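PDB 1ZBM: 1,4-dihydroxy-6-naphtoate synthase from Archaeoglobus fulgidus, which probably converts cyclic dehypoxanthine futalosine into 1,4-dihydroxy-6-naphthoate, a step in the biosynthesis of menaquinone. Local coordinates for residues A[22-27]-A[240-245]. Numbering follows the deposited sequence.
Sequences DAFMFY and MYVNDY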
ATOM      1  N   ASP A  22       2.870   8.101   0.623  1.00 16.41           N
ATOM      2  CA  ASP A  22       2.152   8.497  -0.585  1.00 17.30           C
ATOM      3  C   ASP A  22       2.332   9.981  -0.921  1.00 18.10           C
ATOM      4  O   ASP A  22       2.668  10.326  -2.050  1.00 19.04           O
ATOM      5  CB  ASP A  22       0.665   8.166  -0.445  1.00 17.07           C
ATOM      6  CG  ASP A  22      -0.110   8.470  -1.690  1.00 17.11           C
ATOM      7  OD1 ASP A  22      -0.265   9.669  -2.030  1.00 19.74           O
ATOM      8  OD2 ASP A  22      -0.572   7.514  -2.350  1.00 18.86           O
ATOM      9  N   ALA A  23       2.107  10.855   0.056  1.00 18.15           N
ATOM     10  CA  ALA A  23       2.262  12.290  -0.160  1.00 18.07           C
ATOM     11  C   ALA A  23       3.692  12.562  -0.618  1.00 18.12           C
ATOM     12  O   ALA A  23       3.942  13.413  -1.475  1.00 18.21           O
ATOM     13  CB  ALA A  23       1.972  13.047   1.142  1.00 18.18           C
ATOM     14  N   PHE A  24       4.625  11.823  -0.024  1.00 18.69           N
ATOM     15  CA  PHE A  24       6.046  11.921  -0.327  1.00 17.15           C
ATOM     16  C   PHE A  24       6.254  11.672  -1.825  1.00 17.45           C
ATOM     17  O   PHE A  24       6.783  12.523  -2.539  1.00 16.16           O
ATOM     18  CB  PHE A  24       6.799  10.880   0.516  1.00 16.74           C
ATOM     19  CG  PHE A  24       8.290  10.895   0.338  1.00 14.80           C
ATOM     20  CD1 PHE A  24       9.072  11.882   0.935  1.00 14.16           C
ATOM     21  CD2 PHE A  24       8.913   9.929  -0.440  1.00 14.44           C
ATOM     22  CE1 PHE A  24      10.466  11.895   0.775  1.00 13.51           C
ATOM     23  CE2 PHE A  24      10.304   9.931  -0.611  1.00 17.48           C
ATOM     24  CZ  PHE A  24      11.081  10.925  -0.006  1.00 12.96           C
HETATM   25  N   MSE A  25       5.804  10.508  -2.285  1.00 17.43           N
HETATM   26  CA  MSE A  25       5.902  10.104  -3.681  1.00 18.31           C
HETATM   27  C   MSE A  25       5.228  11.106  -4.631  1.00 16.85           C
HETATM   28  O   MSE A  25       5.782  11.453  -5.684  1.00 14.39           O
HETATM   29  CB  MSE A  25       5.264   8.719  -3.841  1.00 21.12           C
HETATM   30  CG  MSE A  25       5.367   8.104  -5.221  1.00 26.89           C
HETATM   31 SE   MSE A  25       4.228   6.512  -5.367  1.00 36.46          SE
HETATM   32  CE  MSE A  25       4.797   5.614  -3.733  1.00 32.13           C
ATOM     33  N   PHE A  26       4.048  11.592  -4.250  1.00 14.64           N
ATOM     34  CA  PHE A  26       3.300  12.542  -5.091  1.00 16.78           C
ATOM     35  C   PHE A  26       3.599  14.026  -4.893  1.00 18.99           C
ATOM     36  O   PHE A  26       3.033  14.860  -5.598  1.00 18.79           O
ATOM     37  CB  PHE A  26       1.790  12.353  -4.918  1.00 13.19           C
ATOM     38  CG  PHE A  26       1.234  11.164  -5.645  1.00  9.70           C
ATOM     39  CD1 PHE A  26       1.126   9.938  -5.013  1.00  9.54           C
ATOM     40  CD2 PHE A  26       0.775  11.286  -6.950  1.00  9.72           C
ATOM     41  CE1 PHE A  26       0.562   8.844  -5.670  1.00 12.46           C
ATOM     42  CE2 PHE A  26       0.210  10.202  -7.622  1.00 11.42           C
ATOM     43  CZ  PHE A  26       0.100   8.982  -6.979  1.00 10.87           C
ATOM     44  N   TYR A  27       4.477  14.355  -3.948  1.00 19.52           N
ATOM     45  CA  TYR A  27       4.812  15.751  -3.681  1.00 20.93           C
ATOM     46  C   TYR A  27       5.137  16.584  -4.919  1.00 21.41           C
ATOM     47  O   TYR A  27       4.552  17.646  -5.126  1.00 21.87           O
ATOM     48  CB  TYR A  27       5.983  15.849  -2.699  1.00 21.13           C
ATOM     49  CG  TYR A  27       6.534  17.249  -2.600  1.00 22.92           C
ATOM     50  CD1 TYR A  27       7.650  17.637  -3.344  1.00 22.06           C
ATOM     51  CD2 TYR A  27       5.889  18.215  -1.828  1.00 23.71           C
ATOM     52  CE1 TYR A  27       8.103  18.951  -3.321  1.00 23.39           C
ATOM     53  CE2 TYR A  27       6.335  19.529  -1.804  1.00 24.65           C
ATOM     54  CZ  TYR A  27       7.439  19.890  -2.550  1.00 23.80           C
ATOM     55  OH  TYR A  27       7.874  21.197  -2.515  1.00 27.41           O
HETATM   56  N   MSE A 240      11.096   3.497   2.764  1.00 18.00           N
HETATM   57  CA  MSE A 240      10.883   2.049   2.814  1.00 17.15           C
HETATM   58  C   MSE A 240       9.953   1.581   1.696  1.00 15.75           C
HETATM   59  O   MSE A 240      10.097   0.472   1.184  1.00 13.86           O
HETATM   60  CB  MSE A 240      10.263   1.639   4.157  1.00 19.20           C
HETATM   61  CG  MSE A 240      11.264   1.453   5.299  1.00 26.53           C
HETATM   62 SE   MSE A 240      10.430   1.285   7.049  1.00 34.92          SE
HETATM   63  CE  MSE A 240       9.718  -0.511   6.953  1.00 30.33           C
ATOM     64  N   TYR A 241       8.996   2.430   1.324  1.00 13.87           N
ATOM     65  CA  TYR A 241       8.036   2.079   0.290  1.00 14.14           C
ATOM     66  C   TYR A 241       8.040   2.983  -0.937  1.00 13.64           C
ATOM     67  O   TYR A 241       7.124   2.933  -1.758  1.00 14.06           O
ATOM     68  CB  TYR A 241       6.637   2.017   0.903  1.00 13.50           C
ATOM     69  CG  TYR A 241       6.477   0.875   1.882  1.00 15.81           C
ATOM     70  CD1 TYR A 241       6.510  -0.451   1.445  1.00 16.13           C
ATOM     71  CD2 TYR A 241       6.322   1.114   3.247  1.00 15.81           C
ATOM     72  CE1 TYR A 241       6.398  -1.510   2.347  1.00 17.27           C
ATOM     73  CE2 TYR A 241       6.210   0.062   4.154  1.00 16.73           C
ATOM     74  CZ  TYR A 241       6.249  -1.244   3.698  1.00 17.82           C
ATOM     75  OH  TYR A 241       6.153  -2.279   4.593  1.00 18.68           O
ATOM     76  N   VAL A 242       9.064   3.819  -1.053  1.00 14.16           N
ATOM     77  CA  VAL A 242       9.209   4.719  -2.199  1.00 15.83           C
ATOM     78  C   VAL A 242      10.684   4.678  -2.598  1.00 15.98           C
ATOM     79  O   VAL A 242      11.472   5.517  -2.166  1.00 17.84           O
ATOM     80  CB  VAL A 242       8.825   6.187  -1.844  1.00 14.21           C
ATOM     81  CG1 VAL A 242       8.972   7.071  -3.077  1.00 13.25           C
ATOM     82  CG2 VAL A 242       7.407   6.258  -1.308  1.00 12.77           C
ATOM     83  N   ASN A 243      11.048   3.689  -3.412  1.00 17.05           N
ATOM     84  CA  ASN A 243      12.428   3.513  -3.869  1.00 18.22           C
ATOM     85  C   ASN A 243      12.480   2.927  -5.277  1.00 17.84           C
ATOM     86  O   ASN A 243      11.566   3.139  -6.069  1.00 18.70           O
ATOM     87  CB  ASN A 243      13.181   2.593  -2.913  1.00 18.45           C
ATOM     88  CG  ASN A 243      12.343   1.408  -2.481  1.00 21.70           C
ATOM     89  OD1 ASN A 243      11.483   0.927  -3.234  1.00 18.70           O
ATOM     90  ND2 ASN A 243      12.588   0.920  -1.270  1.00 24.61           N
ATOM     91  N   ASP A 244      13.545   2.190  -5.584  1.00 18.55           N
ATOM     92  CA  ASP A 244      13.700   1.576  -6.906  1.00 20.14           C
ATOM     93  C   ASP A 244      12.459   0.843  -7.408  1.00 17.36           C
ATOM     94  O   ASP A 244      12.048   1.022  -8.554  1.00 16.26           O
ATOM     95  CB  ASP A 244      14.861   0.575  -6.923  1.00 22.41           C
ATOM     96  CG  ASP A 244      16.195   1.241  -6.999  1.00 30.30           C
ATOM     97  OD1 ASP A 244      16.402   2.073  -7.923  1.00 33.57           O
ATOM     98  OD2 ASP A 244      17.068   0.934  -6.142  1.00 34.46           O
ATOM     99  N   TYR A 245      11.890  -0.004  -6.554  1.00 15.67           N
ATOM    100  CA  TYR A 245      10.721  -0.791  -6.924  1.00 14.42           C
ATOM    101  C   TYR A 245       9.547   0.094  -7.322  1.00 13.75           C
ATOM    102  O   TYR A 245       8.747  -0.265  -8.195  1.00 11.64           O
ATOM    103  CB  TYR A 245      10.281  -1.699  -5.772  1.00 15.74           C
ATOM    104  CG  TYR A 245      11.303  -2.720  -5.322  1.00 18.25           C
ATOM    105  CD1 TYR A 245      12.002  -3.499  -6.243  1.00 20.69           C
ATOM    106  CD2 TYR A 245      11.541  -2.940  -3.969  1.00 19.45           C
ATOM    107  CE1 TYR A 245      12.911  -4.472  -5.824  1.00 20.62           C
ATOM    108  CE2 TYR A 245      12.445  -3.911  -3.544  1.00 19.91           C
ATOM    109  CZ  TYR A 245      13.124  -4.671  -4.475  1.00 21.37           C
ATOM    110  OH  TYR A 245      14.023  -5.631  -4.052  1.00 24.95           O
TER
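Val242 sets its forked side chain against Phe24 and Met25, consecutive residues of helix 20-30, through apolar side-chain contacts. Its CB already lies 4.0 Å from Phe24 CD2. From there CG1, anti to the backbone N (chi1 -179°), comes to the edge of the phenyl ring, in its plane, 3.9 Å from Phe24 CD2 and almost as near CE2. The second branch, CG2, touches Phe24 CD2 less closely and reaches the end of the selenomethionine, 3.6 Å from Met25 CE. Met25 CB is equally near both methyls, 4.1 Å from Val242 CG1 and CG2. Met25 extends through its first two torsions and bends at the third (chi3 -49°), which brings CE to CG2 and near the carbonyl oxygen of Tyr241. With an alanine at Val242 both methyls are gone, and the Phe24 edge would probably keep just the CB contact while Met25 CE loses its nearest neighbour across the contact and may turn more freely. Helix 194-213 packs on both helix residues, through Ala211 on Phe24 and Met204 and Ile208 on Met25. The contact thus ties an early helix to the turn linking helices 231-241 and 244-247, inside the strand 11-16 lobe of a two-lobed, type II periplasmic-binding-protein fold.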